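Probable outer membrane protein (Pseudomonas aeruginosa, PDB 3DWO) probably carries hydrophobic compounds, such as long-chain fatty acids, across the outer membrane as a beta-barrel channel of the FadL family. Local coordinates at residues L317-K320 against T325-S328; G60-Y63 against P69-G72; T7-G12 against P24-A29; S124-N129 against D134-T139. One frame throughout, in Å; residues are numbered along the deposited sequence.

Interaction 1 (L317-K320 against T325-S328); sequences LTLK and TIVS. With C8E ((hydroxyethyloxy)tri(ethyloxy)octane), chain D; C8E ((hydroxyethyloxy)tri(ethyloxy)octane), chain C; SO4 (sulfate ion), chain B.
The carbonyl oxygen of Leu319 takes two successive amides of the facing strand: Ile326 N gives it a nearly straight bond (2.8 Å, N-H...O 171°), and Val327 N adds a weak one at 3.5 Å. Two residues set against one make this a classic beta bulge, which moves the antiparallel register by one between Leu319 and Lys320. In return Leu319 N donates to Val327 O over 2.9 Å. On the apolar face, Leu319 CG lies anti to the backbone N (chi1 168°). The isobutyl group therefore runs alongside the Ile326 side chain in the same direction, with Leu319 CD2 3.8 Å from Ile326 CB. Detergent coats this face: C17 of the C8E in chain D lies 3.6 Å from Leu317 CD1, and C1 of the C8E in chain C lies 3.7 Å from Ile326 CG2. Polar groups occupy the other face. There Thr318 OG1 and Ser328 OG are hydrogen-bonded, although the position of the threonine hydroxyl is less certain, and the Thr318 methyl CG2 rests against Thr325 OG1, the two side chains crossing at about a right angle. Lys320, extended beyond CG, sends NZ to a weak bond of 3.2 Å with O4 of a sulfate ion, probably from the crystallisation liquor, that Arg281 also binds. Strands 316-321 and 324-330 thus form a two-stranded hairpin. Strand 275-281 flanks it, bonded through Ser279 to the Lys320 backbone, while Arg418 and Gln416 of a nearby loop bind the carbonyls of Ile326 and Ser328.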
# COMPACT_ATOMS: atom_id res chain seq x y z
N LEU A 317 3.55 10.81 9.59
CA LEU A 317 3.53 11.37 8.24
C LEU A 317 3.79 12.84 8.50
O LEU A 317 2.94 13.53 9.08
CB LEU A 317 2.16 11.20 7.58
CG LEU A 317 2.08 10.74 6.12
CD1 LEU A 317 0.76 11.20 5.53
CD2 LEU A 317 3.24 11.28 5.30
N THR A 318 4.94 13.33 8.08
CA THR A 318 5.25 14.72 8.33
C THR A 318 5.43 15.54 7.06
O THR A 318 6.32 15.28 6.26
CB THR A 318 6.51 14.86 9.18
OG1 THR A 318 6.37 14.06 10.35
CG2 THR A 318 6.72 16.31 9.58
N LEU A 319 4.57 16.54 6.90
CA LEU A 319 4.67 17.42 5.75
C LEU A 319 5.66 18.50 6.12
O LEU A 319 5.53 19.13 7.17
CB LEU A 319 3.33 18.06 5.41
CG LEU A 319 3.46 19.20 4.39
CD1 LEU A 319 4.00 18.65 3.07
CD2 LEU A 319 2.11 19.87 4.19
N LYS A 320 6.66 18.69 5.28
CA LYS A 320 7.66 19.72 5.51
C LYS A 320 7.70 20.63 4.30
O LYS A 320 7.31 20.25 3.20
CB LYS A 320 9.03 19.09 5.75
CG LYS A 320 9.15 18.31 7.05
CD LYS A 320 10.59 17.85 7.29
CE LYS A 320 10.71 17.07 8.59
NZ LYS A 320 12.10 16.56 8.82
N THR A 325 8.74 21.81 9.38
CA THR A 325 7.48 21.08 9.50
C THR A 325 6.25 21.96 9.38
O THR A 325 6.15 23.01 10.01
CB THR A 325 7.42 20.32 10.85
OG1 THR A 325 8.35 19.23 10.82
CG2 THR A 325 6.01 19.78 11.12
N ILE A 326 5.31 21.54 8.54
CA ILE A 326 4.06 22.27 8.38
C ILE A 326 3.13 21.59 9.38
O ILE A 326 2.50 22.25 10.21
CB ILE A 326 3.50 22.13 6.96
CG1 ILE A 326 4.38 22.92 5.98
CG2 ILE A 326 2.07 22.65 6.91
CD1 ILE A 326 4.50 24.38 6.30
N VAL A 327 3.06 20.26 9.31
CA VAL A 327 2.25 19.48 10.23
C VAL A 327 2.79 18.05 10.28
O VAL A 327 3.22 17.50 9.26
CB VAL A 327 0.74 19.44 9.83
CG1 VAL A 327 0.55 18.73 8.50
CG2 VAL A 327 -0.06 18.72 10.92
N SER A 328 2.80 17.47 11.47
CA SER A 328 3.27 16.10 11.66
C SER A 328 2.11 15.29 12.23
O SER A 328 1.55 15.62 13.27
CB SER A 328 4.46 16.07 12.62
OG SER A 328 5.03 14.78 12.65
C1 C8E D . -3.90 4.73 8.85
C2 C8E D . -3.68 5.82 7.90
C3 C8E D . -2.31 5.99 7.45
C4 C8E D . -2.31 7.04 6.45
C5 C8E D . -1.09 6.92 5.62
C6 C8E D . -1.27 7.61 4.36
C7 C8E D . 0.12 7.83 3.99
C8 C8E D . 0.28 7.63 2.53
O9 C8E D . 0.92 8.51 1.61
C10 C8E D . 0.41 9.82 1.46
C11 C8E D . 1.30 10.48 0.45
O12 C8E D . 2.33 11.25 1.09
C13 C8E D . 2.24 12.69 0.92
C14 C8E D . 1.38 13.68 1.78
O15 C8E D . 1.72 14.91 2.47
C16 C8E D . 2.13 14.67 3.84
C17 C8E D . 0.98 14.71 4.87
O18 C8E D . -0.31 15.29 4.59
C19 C8E D . -0.40 16.70 4.94
C20 C8E D . -1.47 17.28 5.93
O21 C8E D . -2.70 17.80 5.40
C1 C8E C . -1.54 21.88 7.56
C2 C8E C . -1.46 22.77 8.71
C3 C8E C . -2.36 23.92 8.63
C4 C8E C . -2.05 24.78 9.76
C5 C8E C . -3.09 25.83 9.84
C6 C8E C . -2.89 26.63 11.02
C7 C8E C . -3.82 27.71 10.75
C8 C8E C . -3.70 28.68 11.85
O9 C8E C . -4.44 29.87 12.07
C10 C8E C . -4.43 30.90 11.10
C11 C8E C . -5.28 31.97 11.67
O12 C8E C . -6.46 32.20 10.89
C13 C8E C . -7.42 33.08 11.54
C14 C8E C . -8.78 33.56 10.94
O15 C8E C . -9.53 33.17 9.75
C16 C8E C . -9.15 33.98 8.62
C17 C8E C . -9.96 35.27 8.43
O18 C8E C . -9.42 36.45 7.80
C19 C8E C . -8.80 37.35 8.75
C20 C8E C . -7.79 38.49 8.35
O21 C8E C . -6.91 39.01 9.35
S SO4 B . 13.70 14.20 6.72
O1 SO4 B . 14.71 14.73 7.66
O2 SO4 B . 12.70 13.42 7.47
O3 SO4 B . 14.38 13.33 5.74
O4 SO4 B . 13.03 15.31 6.02

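Interaction 2 (G60-Y63 against P69-G72); sequences GDAY and PMTG
Ala62 and Met70 form the close-packed half of this contact, and Tyr63 with Pro69 the looser one. Met70 N donates to Ala62 O over 3.0 Å with a fairly straight N-H...O angle of 162°, yet it comes from above the carbonyl plane, 40° out of it. The same two residues also meet through their side chains, Met70 CG lying 3.7 Å from Ala62 CB. In the methionine, CG stays beside the backbone N (chi1 -76°), and bends at chi2 and chi3 curl the chain over the strand. In this way Met70 SD is laid 3.9 Å from the carbonyl carbon of Tyr63, against the backbone and not against the phenol. The methionine continues beyond the two segments to pack on Asp64 and Ser197. Towards Pro69 the contact thins. Pro69 is exposed; the approach of Tyr63 CD2 to Pro69 N is 4.1 Å, an oblique one. The tyrosine ring makes a cation-pi interaction with Arg423, and the Tyr63 backbone also bonds to Arg423 of strand 423-441. With a single backbone bridge and a small patch of methylene-on-methyl packing, the sulfur lying against a backbone carbonyl, the chemistry implies that the returning loop is pinned at one point to the end of strand 44-63, without becoming a further strand.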
# COMPACT_ATOMS: atom_id res chain seq x y z
N GLY A 60 -20.90 6.46 10.52
CA GLY A 60 -20.62 7.03 11.82
C GLY A 60 -20.79 8.53 11.90
O GLY A 60 -21.47 9.14 11.08
N ASP A 61 -20.16 9.12 12.91
CA ASP A 61 -20.27 10.54 13.17
C ASP A 61 -18.93 11.26 13.08
O ASP A 61 -17.87 10.63 13.01
CB ASP A 61 -20.83 10.77 14.58
CG ASP A 61 -22.08 9.94 14.86
OD1 ASP A 61 -22.99 9.95 14.00
OD2 ASP A 61 -22.14 9.29 15.93
N ALA A 62 -19.01 12.59 13.08
CA ALA A 62 -17.85 13.46 13.03
C ALA A 62 -18.24 14.71 13.82
O ALA A 62 -19.40 15.14 13.76
CB ALA A 62 -17.52 13.83 11.58
N TYR A 63 -17.29 15.27 14.56
CA TYR A 63 -17.55 16.45 15.37
C TYR A 63 -16.49 17.52 15.18
O TYR A 63 -15.36 17.22 14.81
CB TYR A 63 -17.57 16.08 16.86
CG TYR A 63 -18.55 14.98 17.21
CD1 TYR A 63 -18.20 13.63 17.07
CD2 TYR A 63 -19.82 15.28 17.70
CE1 TYR A 63 -19.10 12.61 17.41
CE2 TYR A 63 -20.72 14.28 18.04
CZ TYR A 63 -20.36 12.95 17.90
OH TYR A 63 -21.26 11.97 18.24
N PRO A 69 -21.93 18.40 16.05
CA PRO A 69 -21.88 17.50 14.90
C PRO A 69 -21.36 18.34 13.73
O PRO A 69 -21.68 19.53 13.62
CB PRO A 69 -23.34 17.10 14.70
CG PRO A 69 -23.89 17.14 16.11
CD PRO A 69 -23.27 18.41 16.66
N MET A 70 -20.54 17.74 12.87
CA MET A 70 -20.02 18.48 11.73
C MET A 70 -21.16 18.79 10.78
O MET A 70 -22.14 18.04 10.72
CB MET A 70 -18.97 17.64 10.99
CG MET A 70 -17.61 17.56 11.67
SD MET A 70 -16.81 19.17 11.70
CE MET A 70 -16.66 19.50 9.93
N THR A 71 -21.04 19.89 10.05
CA THR A 71 -22.03 20.29 9.06
C THR A 71 -21.30 20.36 7.72
O THR A 71 -20.10 20.07 7.64
CB THR A 71 -22.61 21.69 9.37
OG1 THR A 71 -21.59 22.68 9.16
CG2 THR A 71 -23.10 21.77 10.82
N GLY A 72 -22.00 20.76 6.66
CA GLY A 72 -21.38 20.85 5.35
C GLY A 72 -20.80 22.22 5.08
O GLY A 72 -20.33 22.49 3.97

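Interaction 3 (T7-G12 against P24-A29)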
# COMPACT_ATOMS: atom_id res chain seq x y z
N THR A 7 3.69 -8.75 -4.22
CA THR A 7 4.42 -8.69 -5.48
C THR A 7 4.61 -10.10 -6.06
O THR A 7 5.71 -10.65 -6.03
CB THR A 7 5.81 -8.03 -5.25
OG1 THR A 7 6.58 -8.83 -4.33
CG2 THR A 7 5.64 -6.63 -4.65
N THR A 8 3.53 -10.66 -6.59
CA THR A 8 3.55 -12.01 -7.15
C THR A 8 2.93 -12.07 -8.54
O THR A 8 2.57 -11.05 -9.12
CB THR A 8 2.76 -12.99 -6.25
OG1 THR A 8 2.99 -12.66 -4.87
CG2 THR A 8 3.21 -14.42 -6.47
N ASN A 9 2.81 -13.28 -9.07
CA ASN A 9 2.20 -13.49 -10.37
C ASN A 9 0.84 -14.15 -10.13
O ASN A 9 0.44 -14.38 -8.98
CB ASN A 9 3.07 -14.40 -11.24
CG ASN A 9 3.55 -15.62 -10.49
OD1 ASN A 9 2.82 -16.21 -9.69
ND2 ASN A 9 4.79 -16.02 -10.76
N THR A 10 0.12 -14.45 -11.21
CA THR A 10 -1.20 -15.05 -11.11
C THR A 10 -1.21 -16.37 -10.36
O THR A 10 -2.14 -16.64 -9.59
CB THR A 10 -1.82 -15.25 -12.48
OG1 THR A 10 -1.06 -16.23 -13.20
CG2 THR A 10 -1.81 -13.96 -13.25
N ALA A 11 -0.19 -17.20 -10.58
CA ALA A 11 -0.11 -18.48 -9.89
C ALA A 11 -0.07 -18.20 -8.39
O ALA A 11 -0.79 -18.83 -7.62
CB ALA A 11 1.15 -19.23 -10.32
N GLY A 12 0.75 -17.24 -7.99
CA GLY A 12 0.84 -16.88 -6.58
C GLY A 12 -0.51 -16.44 -6.04
O GLY A 12 -0.93 -16.87 -4.96
N PRO A 24 8.33 -24.87 -8.27
CA PRO A 24 9.14 -25.15 -9.46
C PRO A 24 9.08 -24.13 -10.61
O PRO A 24 8.02 -23.85 -11.15
CB PRO A 24 8.67 -26.53 -9.88
CG PRO A 24 8.42 -27.19 -8.56
CD PRO A 24 7.68 -26.11 -7.79
N ASN A 25 10.25 -23.61 -10.98
CA ASN A 25 10.39 -22.66 -12.08
C ASN A 25 9.42 -21.48 -12.05
O ASN A 25 8.73 -21.22 -13.03
CB ASN A 25 10.27 -23.40 -13.41
CG ASN A 25 11.30 -24.50 -13.56
OD1 ASN A 25 12.50 -24.27 -13.43
ND2 ASN A 25 10.84 -25.71 -13.85
N ASP A 26 9.39 -20.77 -10.93
CA ASP A 26 8.52 -19.61 -10.77
C ASP A 26 9.36 -18.35 -10.95
O ASP A 26 10.12 -17.97 -10.05
CB ASP A 26 7.87 -19.64 -9.39
CG ASP A 26 7.05 -18.39 -9.10
OD1 ASP A 26 6.87 -17.57 -10.02
OD2 ASP A 26 6.59 -18.24 -7.95
N PRO A 27 9.23 -17.68 -12.10
CA PRO A 27 9.99 -16.46 -12.41
C PRO A 27 9.84 -15.32 -11.41
O PRO A 27 10.68 -14.41 -11.39
CB PRO A 27 9.49 -16.10 -13.81
CG PRO A 27 8.09 -16.62 -13.82
CD PRO A 27 8.25 -17.97 -13.16
N SER A 28 8.80 -15.35 -10.58
CA SER A 28 8.61 -14.29 -9.59
C SER A 28 9.76 -14.29 -8.59
O SER A 28 9.91 -13.36 -7.80
CB SER A 28 7.29 -14.48 -8.83
OG SER A 28 7.32 -15.66 -8.05
N ALA A 29 10.57 -15.35 -8.63
CA ALA A 29 11.71 -15.46 -7.73
C ALA A 29 12.73 -14.36 -8.00
O ALA A 29 13.53 -14.01 -7.13
CB ALA A 29 12.37 -16.83 -7.89
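Asn9 and Asp26 approach from opposite directions, and their flat end groups meet at an angle, the amide and carboxylate planes being 40° apart. Asn9 ND2 donates to Asp26 OD1 over 2.7 Å. The acceptor lies close to the amide plane and is met on its syn side, though somewhat out of the carboxylate plane, and the N-H...O angle of only 136° makes the bond distinctly bent. The second donor to the same oxygen, Ser28 N at 3.0 Å, reaches Asp26 OD1 from the opposite face of the carboxylate, well out of its plane. Ser28 OG in turn donates to Asp26 OD2 over 2.7 Å, so three bonds hold the carboxylate and probably fix its rotation. The two from Ser28, the one from its N a capping bond, tie the aspartate to the type I turn from Asp26 to Ala29, which leads towards a helix. The serine CB also packs 3.5 Å from Asn9 ND2. At the other end of the amide, a chi1 of 47° tucks the Asn9 side chain back over its own backbone, where Asn9 OD1 accepts from Gly12 N at 2.9 Å. Asn9 is thereby the N-cap of helix 10-14. This buried network joins two parts of the N-terminal region, which in FadL relatives forms a plug within the barrel. Gln46 of strand 44-63 accepts a further bond from Asn9 ND2, Thr48 packs beside it, and Phe101 of strand 93-105 lies against Pro27 and Ser28.

Interaction 4 (S124-N129 against D134-T139)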
# COMPACT_ATOMS: atom_id res chain seq x y z
N SER A 124 -8.08 6.13 -1.75
CA SER A 124 -9.35 6.35 -1.11
C SER A 124 -9.76 7.77 -1.45
O SER A 124 -8.97 8.70 -1.29
CB SER A 124 -9.26 6.14 0.43
OG SER A 124 -8.30 6.99 1.04
N THR A 125 -10.98 7.94 -1.96
CA THR A 125 -11.47 9.25 -2.33
C THR A 125 -12.86 9.48 -1.75
O THR A 125 -13.84 8.90 -2.23
CB THR A 125 -11.51 9.42 -3.88
OG1 THR A 125 -12.36 8.43 -4.46
CG2 THR A 125 -10.12 9.29 -4.46
N TRP A 126 -12.94 10.30 -0.72
CA TRP A 126 -14.22 10.59 -0.08
C TRP A 126 -14.83 11.84 -0.70
O TRP A 126 -14.10 12.73 -1.16
CB TRP A 126 -14.04 10.82 1.42
CG TRP A 126 -13.31 9.70 2.11
CD1 TRP A 126 -11.96 9.59 2.31
CD2 TRP A 126 -13.90 8.52 2.66
NE1 TRP A 126 -11.67 8.40 2.94
CE2 TRP A 126 -12.84 7.72 3.17
CE3 TRP A 126 -15.21 8.04 2.77
CZ2 TRP A 126 -13.06 6.48 3.77
CZ3 TRP A 126 -15.43 6.80 3.37
CH2 TRP A 126 -14.36 6.03 3.86
N ASP A 127 -16.15 11.90 -0.72
CA ASP A 127 -16.84 13.06 -1.27
C ASP A 127 -16.24 14.27 -0.55
O ASP A 127 -16.14 14.29 0.67
CB ASP A 127 -18.34 12.95 -1.00
CG ASP A 127 -19.11 14.12 -1.56
OD1 ASP A 127 -19.15 15.19 -0.91
OD2 ASP A 127 -19.67 13.97 -2.67
N PRO A 128 -15.82 15.30 -1.31
CA PRO A 128 -15.21 16.54 -0.80
C PRO A 128 -15.92 17.25 0.34
O PRO A 128 -15.29 17.89 1.17
CB PRO A 128 -15.13 17.42 -2.04
CG PRO A 128 -14.97 16.42 -3.14
CD PRO A 128 -15.99 15.38 -2.77
N ASN A 129 -17.24 17.14 0.39
CA ASN A 129 -17.97 17.81 1.45
C ASN A 129 -18.49 16.87 2.53
O ASN A 129 -19.40 17.23 3.28
CB ASN A 129 -19.13 18.61 0.86
CG ASN A 129 -19.34 19.92 1.58
OD1 ASN A 129 -18.42 20.75 1.67
ND2 ASN A 129 -20.54 20.13 2.12
N ASP A 134 -12.33 17.12 7.27
CA ASP A 134 -11.21 17.73 8.00
C ASP A 134 -10.09 16.71 8.23
O ASP A 134 -9.00 17.08 8.66
CB ASP A 134 -11.65 18.28 9.36
CG ASP A 134 -12.52 19.53 9.27
OD1 ASP A 134 -12.66 20.11 8.17
OD2 ASP A 134 -13.08 19.93 10.32
N PHE A 135 -10.37 15.45 7.96
CA PHE A 135 -9.38 14.39 8.16
C PHE A 135 -8.85 13.82 6.85
O PHE A 135 -7.70 13.40 6.78
CB PHE A 135 -9.97 13.24 8.98
CG PHE A 135 -10.35 13.63 10.38
CD1 PHE A 135 -11.55 14.27 10.64
CD2 PHE A 135 -9.49 13.36 11.44
CE1 PHE A 135 -11.89 14.66 11.94
CE2 PHE A 135 -9.82 13.74 12.74
CZ PHE A 135 -11.03 14.39 12.99
N ALA A 136 -9.70 13.80 5.83
CA ALA A 136 -9.28 13.28 4.54
C ALA A 136 -10.32 13.45 3.45
O ALA A 136 -11.53 13.41 3.69
CB ALA A 136 -8.94 11.80 4.67
N VAL A 137 -9.82 13.65 2.24
CA VAL A 137 -10.66 13.75 1.07
C VAL A 137 -10.08 12.70 0.13
O VAL A 137 -10.61 11.60 0.02
CB VAL A 137 -10.61 15.16 0.42
CG1 VAL A 137 -11.47 15.18 -0.85
CG2 VAL A 137 -11.14 16.20 1.40
N ASP A 138 -8.95 13.01 -0.51
CA ASP A 138 -8.31 12.06 -1.41
C ASP A 138 -6.94 11.58 -0.93
O ASP A 138 -6.16 12.34 -0.35
CB ASP A 138 -8.15 12.67 -2.80
CG ASP A 138 -9.48 12.91 -3.47
OD1 ASP A 138 -10.49 12.32 -3.03
OD2 ASP A 138 -9.52 13.68 -4.46
N THR A 139 -6.66 10.30 -1.17
CA THR A 139 -5.39 9.70 -0.80
C THR A 139 -5.01 8.75 -1.93
O THR A 139 -5.77 7.85 -2.29
CB THR A 139 -5.49 8.90 0.52
OG1 THR A 139 -5.90 9.76 1.58
CG2 THR A 139 -4.15 8.28 0.86
O HOH W 1 -8.50 9.46 1.57
O HOH W 2 -12.94 13.06 -3.52
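Two torsions turn the hydroxyls of Ser124 and Thr139 towards a common water: Ser124 OG sits between its backbone N and carbonyl carbon (chi1 58°), while Thr139 OG1 stays beside its N (chi1 -60°). Water 1 donates to the serine hydroxyl and lies 2.6 Å from Thr139 OG1, bridging two groups whose oxygens are 3.7 Å apart; Ser124 OG is also bonded to the Arg372 carbonyl. On the other face Asp138 crosses Thr125 obliquely, bringing Asp138 OD1 to 3.2 Å from Thr125 CB. That carboxylate oxygen accepts from water 2, which donates as well to Trp126 O at 2.7 Å, so the water spans the hairpin. The backbones of Ser124 and Thr139 are paired by two hydrogen bonds. Beyond them Trp126 N donates to Val137 O over 2.8 Å, and the same oxygen lies near the indole plane, 3.3 Å from Trp126 CD1 at the ring edge. The indole nitrogen is satisfied by the Pro371 carbonyl. Farther on, Val137 CG1 packs 3.6 Å from Trp126 O and more loosely on Pro128. Val137 and Asp138 both face Ser174 of strand 158-177, a classic beta bulge. Regular pairing thus gives way to loop where strand 110-125 ends and strand 138-153 begins, an antiparallel hairpin of the kind from which beta-barrel walls are built.

From the N terminus, interaction 3 comes first, closing a loop of 11 residues within the segment that precedes the first barrel strand. Interaction 2 then folds the chain after strand 44-63 back on that strand's end, with five residues between its segments. Interaction 4 joins strands 110-125 and 138-153 across four intervening residues, and interaction 1, also spanning four, closes a separate two-stranded hairpin much later. The four follow one another in series, none nested or crossed. Interactions 2 and 4 touch: Asn129 ND2 probably bonds to Gly72 O at 3.0 Å, and Met70 CE packs on Asp134 OD2. Interaction 1 lies about 7 Å from interaction 4 between nearest atoms, whereas interaction 3 sits across the chain's centre from the others.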